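Side-chain contacts in spike protein P1 (Pseudoalteromonas phage pm2, PDB 2VVE), which forms the receptor-binding spike at the fivefold vertices of the virion, with its C-terminal part responsible for receptor binding and its N-terminal part associated with the capsid vertex: residues I17-G22 and S40-W45; T106-N111 and F205-E210; D119-L124 and K244-I249. One frame throughout, in Å; residues are numbered along the deposited sequence.

Contact 1: I17-G22 and S40-W45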
loop_
_atom_site.group_PDB
_atom_site.type_symbol
_atom_site.label_atom_id
_atom_site.label_comp_id
_atom_site.label_asym_id
_atom_site.label_seq_id
_atom_site.Cartn_x
_atom_site.Cartn_y
_atom_site.Cartn_z
ATOM N N ILE A 17 20.141 14.686 -6.676
ATOM C CA ILE A 17 20.879 14.458 -7.929
ATOM C C ILE A 17 19.933 14.508 -9.134
ATOM O O ILE A 17 18.900 13.819 -9.148
ATOM C CB ILE A 17 21.641 13.118 -7.928
ATOM C CG1 ILE A 17 22.834 13.169 -6.963
ATOM C CG2 ILE A 17 22.126 12.756 -9.355
ATOM C CD1 ILE A 17 23.384 11.782 -6.595
ATOM N N PRO A 18 20.287 15.316 -10.152
ATOM C CA PRO A 18 19.469 15.342 -11.357
ATOM C C PRO A 18 19.689 14.065 -12.153
ATOM O O PRO A 18 20.819 13.751 -12.531
ATOM C CB PRO A 18 19.993 16.562 -12.122
ATOM C CG PRO A 18 21.432 16.665 -11.701
ATOM C CD PRO A 18 21.462 16.209 -10.260
ATOM N N LEU A 19 18.613 13.315 -12.367
ATOM C CA LEU A 19 18.706 12.071 -13.131
ATOM C C LEU A 19 18.543 12.341 -14.631
ATOM O O LEU A 19 17.502 12.824 -15.067
ATOM C CB LEU A 19 17.646 11.082 -12.657
ATOM C CG LEU A 19 17.722 10.613 -11.196
ATOM C CD1 LEU A 19 16.443 9.877 -10.824
ATOM C CD2 LEU A 19 18.944 9.711 -10.982
ATOM N N ARG A 20 19.580 12.038 -15.413
ATOM C CA ARG A 20 19.542 12.349 -16.836
ATOM C C ARG A 20 19.616 11.049 -17.650
ATOM O O ARG A 20 19.419 9.976 -17.093
ATOM C CB ARG A 20 20.620 13.383 -17.183
ATOM C CG ARG A 20 20.472 14.658 -16.341
ATOM C CD ARG A 20 21.289 15.822 -16.880
ATOM N NE ARG A 20 21.064 17.031 -16.083
ATOM C CZ ARG A 20 20.028 17.861 -16.225
ATOM N NH1 ARG A 20 19.092 17.638 -17.147
ATOM N NH2 ARG A 20 19.920 18.925 -15.435
ATOM N N ASP A 21 19.861 11.147 -18.951
ATOM C CA ASP A 21 19.696 10.007 -19.850
ATOM C C ASP A 21 20.947 9.162 -20.053
ATOM O O ASP A 21 22.079 9.649 -19.948
ATOM C CB ASP A 21 19.202 10.486 -21.224
ATOM C CG ASP A 21 20.165 11.481 -21.871
ATOM O OD1 ASP A 21 20.524 12.490 -21.218
ATOM O OD2 ASP A 21 20.574 11.252 -23.016
ATOM N N GLY A 22 20.728 7.906 -20.411
ATOM C CA GLY A 22 21.832 6.961 -20.602
ATOM C C GLY A 22 22.447 6.535 -19.278
ATOM O O GLY A 22 21.984 6.934 -18.210
ATOM N N SER A 40 14.568 7.338 -5.487
ATOM C CA SER A 40 14.339 7.865 -6.841
ATOM C C SER A 40 12.840 7.972 -7.106
ATOM O O SER A 40 12.093 7.063 -6.747
ATOM C CB SER A 40 14.981 6.946 -7.885
ATOM O OG SER A 40 14.704 7.381 -9.209
ATOM N N PRO A 41 12.396 9.069 -7.751
ATOM C CA PRO A 41 10.981 9.214 -8.038
ATOM C C PRO A 41 10.546 8.407 -9.263
ATOM O O PRO A 41 9.358 8.362 -9.572
ATOM C CB PRO A 41 10.838 10.718 -8.321
ATOM C CG PRO A 41 12.144 11.095 -8.936
ATOM C CD PRO A 41 13.174 10.234 -8.237
ATOM N N VAL A 42 11.512 7.793 -9.942
ATOM C CA VAL A 42 11.248 6.915 -11.085
ATOM C C VAL A 42 11.981 5.595 -10.891
ATOM O O VAL A 42 12.992 5.543 -10.164
ATOM C CB VAL A 42 11.655 7.589 -12.441
ATOM C CG1 VAL A 42 10.836 8.861 -12.675
ATOM C CG2 VAL A 42 13.155 7.920 -12.481
ATOM N N ASP A 43 11.490 4.530 -11.538
ATOM C CA ASP A 43 12.243 3.265 -11.550
ATOM C C ASP A 43 13.681 3.524 -11.999
ATOM O O ASP A 43 13.929 4.257 -12.976
ATOM C CB ASP A 43 11.616 2.242 -12.493
ATOM C CG ASP A 43 10.252 1.747 -12.030
ATOM O OD1 ASP A 43 9.828 2.002 -10.883
ATOM O OD2 ASP A 43 9.601 1.069 -12.843
ATOM N N ILE A 44 14.629 2.926 -11.291
ATOM C CA ILE A 44 16.034 3.234 -11.512
ATOM C C ILE A 44 16.853 1.939 -11.490
ATOM O O ILE A 44 16.674 1.089 -10.617
ATOM C CB ILE A 44 16.576 4.263 -10.463
ATOM C CG1 ILE A 44 17.985 4.751 -10.848
ATOM C CG2 ILE A 44 16.532 3.695 -9.007
ATOM C CD1 ILE A 44 18.495 5.927 -10.021
ATOM N N TRP A 45 17.752 1.812 -12.455
ATOM C CA TRP A 45 18.597 0.642 -12.557
ATOM C C TRP A 45 19.966 1.032 -12.014
ATOM O O TRP A 45 20.487 2.092 -12.372
ATOM C CB TRP A 45 18.628 0.157 -14.008
ATOM C CG TRP A 45 17.391 -0.642 -14.376
ATOM C CD1 TRP A 45 17.291 -2.012 -14.467
ATOM C CD2 TRP A 45 16.088 -0.128 -14.687
ATOM N NE1 TRP A 45 16.011 -2.374 -14.822
ATOM C CE2 TRP A 45 15.250 -1.241 -14.956
ATOM C CE3 TRP A 45 15.543 1.163 -14.756
ATOM C CZ2 TRP A 45 13.900 -1.101 -15.301
ATOM C CZ3 TRP A 45 14.192 1.301 -15.092
ATOM C CH2 TRP A 45 13.389 0.169 -15.362
#
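Leu19 meets Ser40, Pro41, Val42 and Ile44 without an aromatic face or edge between them; the one ring in the contact is the puckered pyrrolidine of Pro41, whose CD carbon comes to 4.2 Å from Leu19 CD1. The flat group that matters here is a peptide carbonyl. Ser40 OG donates to Val42 O at 2.7 Å, lying in the carbonyl plane on a lone pair, at a C=O...donor angle of 134°. This bond closes the turn that leads from strand 33-39 to strand 44-47.

Leu19 is the one residue of 17-22 in the contact, and its two methyls divide the work. CD1, carried forward because it stands anti to CA (chi2 168°), lies 3.4 Å from Ser40 OG. The same methyl points tip to tip at Val42, with 4.2 Å between Leu19 CD1 and Val42 CG2. The other methyl, CD2, lies 3.9 Å from Ile44 CD1, where the two side chains cross at about a right angle. Ile44 is extended toward it, with CG1 anti to the backbone N (chi1 -171°).

Strands 11-19 and 44-47 belong to the two different sheets of the jelly-roll sandwich, so Leu19 spans the gap between them. Ala247 and Tyr80 also touch it, and Tyr80 packs against Ile44 as well. No hydrogen bond runs between 17-22 and 40-45: the serine hydroxyl donates within its own turn and meets Leu19 only as a packing contact, so the sheets are joined here by apolar contact.

Contact 2: T106-N111 and F205-E210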
loop_
_atom_site.group_PDB
_atom_site.type_symbol
_atom_site.label_atom_id
_atom_site.label_comp_id
_atom_site.label_asym_id
_atom_site.label_seq_id
_atom_site.Cartn_x
_atom_site.Cartn_y
_atom_site.Cartn_z
ATOM N N THR A 106 -12.720 22.837 -17.154
ATOM C CA THR A 106 -13.885 21.961 -17.297
ATOM C C THR A 106 -14.473 22.040 -18.714
ATOM O O THR A 106 -14.767 21.011 -19.328
ATOM C CB THR A 106 -14.949 22.268 -16.225
ATOM O OG1 THR A 106 -14.373 22.034 -14.937
ATOM C CG2 THR A 106 -16.178 21.376 -16.395
ATOM N N ALA A 107 -14.593 23.253 -19.242
ATOM C CA ALA A 107 -15.234 23.467 -20.548
ATOM C C ALA A 107 -14.394 22.861 -21.678
ATOM O O ALA A 107 -14.928 22.250 -22.607
ATOM C CB ALA A 107 -15.474 24.948 -20.781
ATOM N N LEU A 108 -13.078 22.990 -21.570
ATOM C CA LEU A 108 -12.186 22.480 -22.613
ATOM C C LEU A 108 -12.208 20.947 -22.632
ATOM O O LEU A 108 -12.277 20.329 -23.706
ATOM C CB LEU A 108 -10.766 23.046 -22.460
ATOM C CG LEU A 108 -10.517 24.275 -23.357
ATOM C CD1 LEU A 108 -11.461 25.470 -23.056
ATOM C CD2 LEU A 108 -9.048 24.729 -23.343
ATOM N N GLU A 109 -12.180 20.345 -21.445
ATOM C CA GLU A 109 -12.244 18.887 -21.329
ATOM C C GLU A 109 -13.603 18.382 -21.825
ATOM O O GLU A 109 -13.674 17.356 -22.501
ATOM C CB GLU A 109 -11.966 18.429 -19.886
ATOM C CG GLU A 109 -10.558 18.734 -19.402
ATOM C CD GLU A 109 -10.264 18.152 -18.024
ATOM O OE1 GLU A 109 -11.037 17.294 -17.548
ATOM O OE2 GLU A 109 -9.261 18.566 -17.413
ATOM N N ALA A 110 -14.673 19.116 -21.507
ATOM C CA ALA A 110 -16.030 18.726 -21.914
ATOM C C ALA A 110 -16.169 18.680 -23.441
ATOM O O ALA A 110 -16.987 17.932 -23.988
ATOM C CB ALA A 110 -17.067 19.676 -21.310
ATOM N N ASN A 111 -15.363 19.504 -24.109
ATOM C CA ASN A 111 -15.434 19.651 -25.552
ATOM C C ASN A 111 -14.277 18.943 -26.247
ATOM O O ASN A 111 -13.973 19.214 -27.417
ATOM C CB ASN A 111 -15.494 21.133 -25.912
ATOM C CG ASN A 111 -16.884 21.703 -25.738
ATOM O OD1 ASN A 111 -17.758 21.491 -26.587
ATOM N ND2 ASN A 111 -17.111 22.415 -24.631
ATOM N N PHE A 205 -3.415 22.667 -22.203
ATOM C CA PHE A 205 -4.212 22.500 -23.430
ATOM C C PHE A 205 -3.553 23.266 -24.598
ATOM O O PHE A 205 -3.588 24.509 -24.639
ATOM C CB PHE A 205 -5.647 23.029 -23.248
ATOM C CG PHE A 205 -6.431 22.371 -22.144
ATOM C CD1 PHE A 205 -7.354 21.369 -22.443
ATOM C CD2 PHE A 205 -6.288 22.781 -20.818
ATOM C CE1 PHE A 205 -8.104 20.765 -21.432
ATOM C CE2 PHE A 205 -7.039 22.177 -19.798
ATOM C CZ PHE A 205 -7.937 21.167 -20.107
ATOM N N PRO A 206 -2.927 22.542 -25.539
ATOM C CA PRO A 206 -2.449 23.202 -26.758
ATOM C C PRO A 206 -3.629 23.554 -27.669
ATOM O O PRO A 206 -4.389 22.667 -28.085
ATOM C CB PRO A 206 -1.527 22.145 -27.399
ATOM C CG PRO A 206 -1.279 21.115 -26.323
ATOM C CD PRO A 206 -2.553 21.114 -25.516
ATOM N N VAL A 207 -3.784 24.844 -27.964
ATOM C CA VAL A 207 -4.950 25.329 -28.709
ATOM C C VAL A 207 -4.620 26.360 -29.773
ATOM O O VAL A 207 -3.547 26.992 -29.738
ATOM C CB VAL A 207 -6.010 25.975 -27.758
ATOM C CG1 VAL A 207 -6.443 24.997 -26.677
ATOM C CG2 VAL A 207 -5.484 27.276 -27.146
ATOM N N GLU A 208 -5.558 26.541 -30.712
ATOM C CA GLU A 208 -5.546 27.704 -31.604
ATOM C C GLU A 208 -6.480 28.781 -31.010
ATOM O O GLU A 208 -7.654 28.500 -30.756
ATOM C CB GLU A 208 -6.006 27.295 -33.011
ATOM C CG GLU A 208 -6.099 28.477 -33.999
ATOM C CD GLU A 208 -4.810 29.302 -34.064
ATOM O OE1 GLU A 208 -3.756 28.764 -34.501
ATOM O OE2 GLU A 208 -4.853 30.494 -33.678
ATOM N N THR A 209 -5.971 29.998 -30.798
ATOM C CA THR A 209 -6.753 31.055 -30.122
ATOM C C THR A 209 -7.479 31.990 -31.087
ATOM O O THR A 209 -8.334 32.783 -30.674
ATOM C CB THR A 209 -5.894 31.933 -29.164
ATOM O OG1 THR A 209 -4.908 32.655 -29.913
ATOM C CG2 THR A 209 -5.227 31.098 -28.083
ATOM N N GLU A 210 -7.106 31.925 -32.361
ATOM C CA GLU A 210 -7.602 32.874 -33.347
ATOM C C GLU A 210 -8.573 32.152 -34.266
ATOM O O GLU A 210 -8.202 31.184 -34.933
ATOM C CB GLU A 210 -6.434 33.487 -34.136
ATOM C CG GLU A 210 -6.824 34.527 -35.182
ATOM C CD GLU A 210 -7.272 35.844 -34.582
ATOM O OE1 GLU A 210 -6.673 36.287 -33.576
ATOM O OE2 GLU A 210 -8.221 36.443 -35.131
#
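Leu108 and Glu109, neighbours on the helix, meet Phe205 by two different routes, one over the ring face and one at its edge. The face contact is a CH-pi interaction: Leu108 CB sits 4.0 Å from the centroid of the Phe205 ring, 26° off the ring normal and displaced toward the rim. Its closest ring atom is Phe205 CE1, 3.7 Å from Leu108 CB.

Purely apolar contacts extend this patch. Leu108 CD2 lies 3.7 Å from Phe205 CG, at the root of the ring, and the same methyl reaches Val207 CG1 at 4.2 Å. Leu108 thus crosses the phenyl group obliquely, CB near CE1 and CD2 near CG, and then meets the next inward-pointing residue of the strand.

At the edge, Glu109 CG approaches in the plane of the Phe205 ring, 3.6 Å from CZ, and the two side chains cross at about a right angle. The glutamate is extended beyond CG, which carries the carboxylate past the ring; Glu109 OE2 stands 4.0 Å from Phe205 CZ. The charge is met elsewhere, OE2 forming salt bridges with Arg203 and Arg105.

Hydrogen bonds act within each segment and not across. Asn111, just past the helix, turns its amide back so that ND2 donates to Ala107 O at 3.0 Å. Glu208 OE2 accepts from Glu210 N through its anti lone pair, and also from Lys154 N.

The helical piece 106-110 runs at 79° to the strand piece 205-208. Leu169 of strand 169-172 touches both Leu108 and Phe205, Tyr158 of strand 151-160 reaches Leu108, and Tyr224 covers the helix from a loop.

Contact 3: D119-L124 and K244-I249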
loop_
_atom_site.group_PDB
_atom_site.type_symbol
_atom_site.label_atom_id
_atom_site.label_comp_id
_atom_site.label_asym_id
_atom_site.label_seq_id
_atom_site.Cartn_x
_atom_site.Cartn_y
_atom_site.Cartn_z
ATOM N N ASP A 119 4.028 17.542 -14.257
ATOM C CA ASP A 119 4.211 17.409 -12.816
ATOM C C ASP A 119 5.459 18.181 -12.415
ATOM O O ASP A 119 6.589 17.723 -12.646
ATOM C CB ASP A 119 4.305 15.932 -12.422
ATOM C CG ASP A 119 4.272 15.713 -10.917
ATOM O OD1 ASP A 119 4.028 16.676 -10.158
ATOM O OD2 ASP A 119 4.489 14.559 -10.496
ATOM N N VAL A 120 5.248 19.357 -11.821
ATOM C CA VAL A 120 6.349 20.235 -11.409
ATOM C C VAL A 120 6.902 19.778 -10.052
ATOM O O VAL A 120 6.213 19.878 -9.031
ATOM C CB VAL A 120 5.908 21.723 -11.379
ATOM C CG1 VAL A 120 7.047 22.629 -10.935
ATOM C CG2 VAL A 120 5.429 22.155 -12.752
ATOM N N PRO A 121 8.153 19.277 -10.034
ATOM C CA PRO A 121 8.714 18.778 -8.776
ATOM C C PRO A 121 9.000 19.923 -7.813
ATOM O O PRO A 121 9.120 21.073 -8.258
ATOM C CB PRO A 121 10.027 18.119 -9.218
ATOM C CG PRO A 121 10.403 18.834 -10.457
ATOM C CD PRO A 121 9.119 19.172 -11.147
ATOM N N PRO A 122 9.113 19.622 -6.499
ATOM C CA PRO A 122 9.472 20.666 -5.544
ATOM C C PRO A 122 10.719 21.412 -5.992
ATOM O O PRO A 122 10.805 22.620 -5.838
ATOM C CB PRO A 122 9.753 19.887 -4.257
ATOM C CG PRO A 122 8.923 18.662 -4.374
ATOM C CD PRO A 122 8.905 18.319 -5.835
ATOM N N GLU A 123 11.663 20.679 -6.576
ATOM C CA GLU A 123 12.917 21.243 -7.054
ATOM C C GLU A 123 12.736 22.337 -8.139
ATOM O O GLU A 123 13.651 23.124 -8.387
ATOM C CB GLU A 123 13.846 20.104 -7.514
ATOM C CG GLU A 123 14.383 19.177 -6.372
ATOM C CD GLU A 123 13.380 18.112 -5.845
ATOM O OE1 GLU A 123 12.516 17.621 -6.619
ATOM O OE2 GLU A 123 13.483 17.741 -4.644
ATOM N N LEU A 124 11.551 22.396 -8.759
ATOM C CA LEU A 124 11.231 23.388 -9.816
ATOM C C LEU A 124 10.115 24.369 -9.411
ATOM O O LEU A 124 9.626 25.160 -10.233
ATOM C CB LEU A 124 10.858 22.663 -11.117
ATOM C CG LEU A 124 10.554 23.415 -12.428
ATOM C CD1 LEU A 124 11.826 23.924 -13.100
ATOM C CD2 LEU A 124 9.755 22.552 -13.400
ATOM N N LYS A 244 14.922 13.632 -15.596
ATOM C CA LYS A 244 13.845 12.642 -15.452
ATOM C C LYS A 244 13.253 12.668 -14.038
ATOM O O LYS A 244 12.190 12.103 -13.766
ATOM C CB LYS A 244 14.356 11.243 -15.809
ATOM C CG LYS A 244 15.167 11.150 -17.117
ATOM C CD LYS A 244 14.398 11.667 -18.330
ATOM C CE LYS A 244 15.344 11.987 -19.479
ATOM N NZ LYS A 244 14.664 12.835 -20.502
ATOM N N GLY A 245 13.965 13.336 -13.145
ATOM C CA GLY A 245 13.544 13.469 -11.771
ATOM C C GLY A 245 14.771 13.730 -10.950
ATOM O O GLY A 245 15.903 13.675 -11.462
ATOM N N TYR A 246 14.556 14.021 -9.677
ATOM C CA TYR A 246 15.660 14.246 -8.767
ATOM C C TYR A 246 15.675 13.140 -7.727
ATOM O O TYR A 246 14.684 12.932 -7.023
ATOM C CB TYR A 246 15.554 15.633 -8.124
ATOM C CG TYR A 246 15.658 16.748 -9.142
ATOM C CD1 TYR A 246 14.540 17.164 -9.865
ATOM C CD2 TYR A 246 16.878 17.354 -9.413
ATOM C CE1 TYR A 246 14.632 18.173 -10.830
ATOM C CE2 TYR A 246 16.979 18.377 -10.370
ATOM C CZ TYR A 246 15.860 18.777 -11.065
ATOM O OH TYR A 246 15.973 19.774 -12.008
ATOM N N ALA A 247 16.794 12.424 -7.665
ATOM C CA ALA A 247 17.014 11.399 -6.644
ATOM C C ALA A 247 17.382 12.073 -5.335
ATOM O O ALA A 247 18.178 13.007 -5.316
ATOM C CB ALA A 247 18.118 10.439 -7.076
ATOM N N GLN A 248 16.765 11.620 -4.251
ATOM C CA GLN A 248 17.007 12.177 -2.918
ATOM C C GLN A 248 18.153 11.400 -2.301
ATOM O O GLN A 248 18.114 10.167 -2.297
ATOM C CB GLN A 248 15.741 12.019 -2.052
ATOM C CG GLN A 248 14.484 12.710 -2.604
ATOM C CD GLN A 248 14.650 14.217 -2.686
ATOM O OE1 GLN A 248 15.297 14.830 -1.830
ATOM N NE2 GLN A 248 14.066 14.827 -3.725
ATOM N N ILE A 249 19.165 12.101 -1.780
ATOM C CA ILE A 249 20.346 11.451 -1.221
ATOM C C ILE A 249 20.660 11.971 0.163
ATOM O O ILE A 249 20.758 13.166 0.375
ATOM C CB ILE A 249 21.645 11.673 -2.085
ATOM C CG1 ILE A 249 21.374 11.562 -3.591
ATOM C CG2 ILE A 249 22.807 10.758 -1.592
ATOM C CD1 ILE A 249 20.976 10.170 -4.082
#
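A join between two beta-sandwich domains brings Pro121 and Glu123 against Tyr246 and Gln248: strand 245-253 is part of a sheet of the jelly-roll that also contains strands 11-19 and 33-39, whereas 119-124 leaves a strand of the following domain and coils into a short 3-10 turn. That turn is closed by Leu124 N donating to Pro121 O.

Glu123 lies over one face of the Tyr246 ring. Its CB stands 4.0 Å from the centroid of the tyrosine ring, 18° off the normal, a CH-pi contact set toward the rim on the CD1 side. The two side chains slide past each other in opposite directions, so the glutamate runs back over the root of the ring, with Glu123 CG 3.9 Å from Tyr246 CG. Pro121 CG adds a looser contact, 4.3 Å from Tyr246 CE1.

Because the glutamate chain bends at chi2 (78°), its carboxylate passes Tyr246 CB and arrives at Gln248. The other end of that amide is held too, OE1 accepting from Gln16 NE2, and Arg62 of a neighbouring subunit packs on the same side chain. Because a carboxylate can only accept, the NH2 end faces Glu123: Gln248 NE2 donates to Glu123 OE2 at 3.1 Å, with the oxygen near the amide plane but approached from above the carboxylate plane.

Overall arrangement
Contacts 1 and 2 are largely buried, whereas contact 3 lies at the surface. Contacts 1 and 3 adjoin, their centres about 10 Å apart, because strands 11-19 and 245-253 are sheet neighbours: Leu19 bonds through its backbone to Lys244 and Gly245. Contact 1 joins the two sheets of one jelly-roll, contact 2 sets a helix against a sheet of the other domain, and contact 3 links the domains. Contact 2 is remote from contact 1, about 22 Å between nearest atoms, yet shares a sheet with contact 3 through strands 116-120 and 200-208. Aliphatic packing dominates the first and aromatic CH-pi packing the second; only contact 3 has a hydrogen bond between its segments.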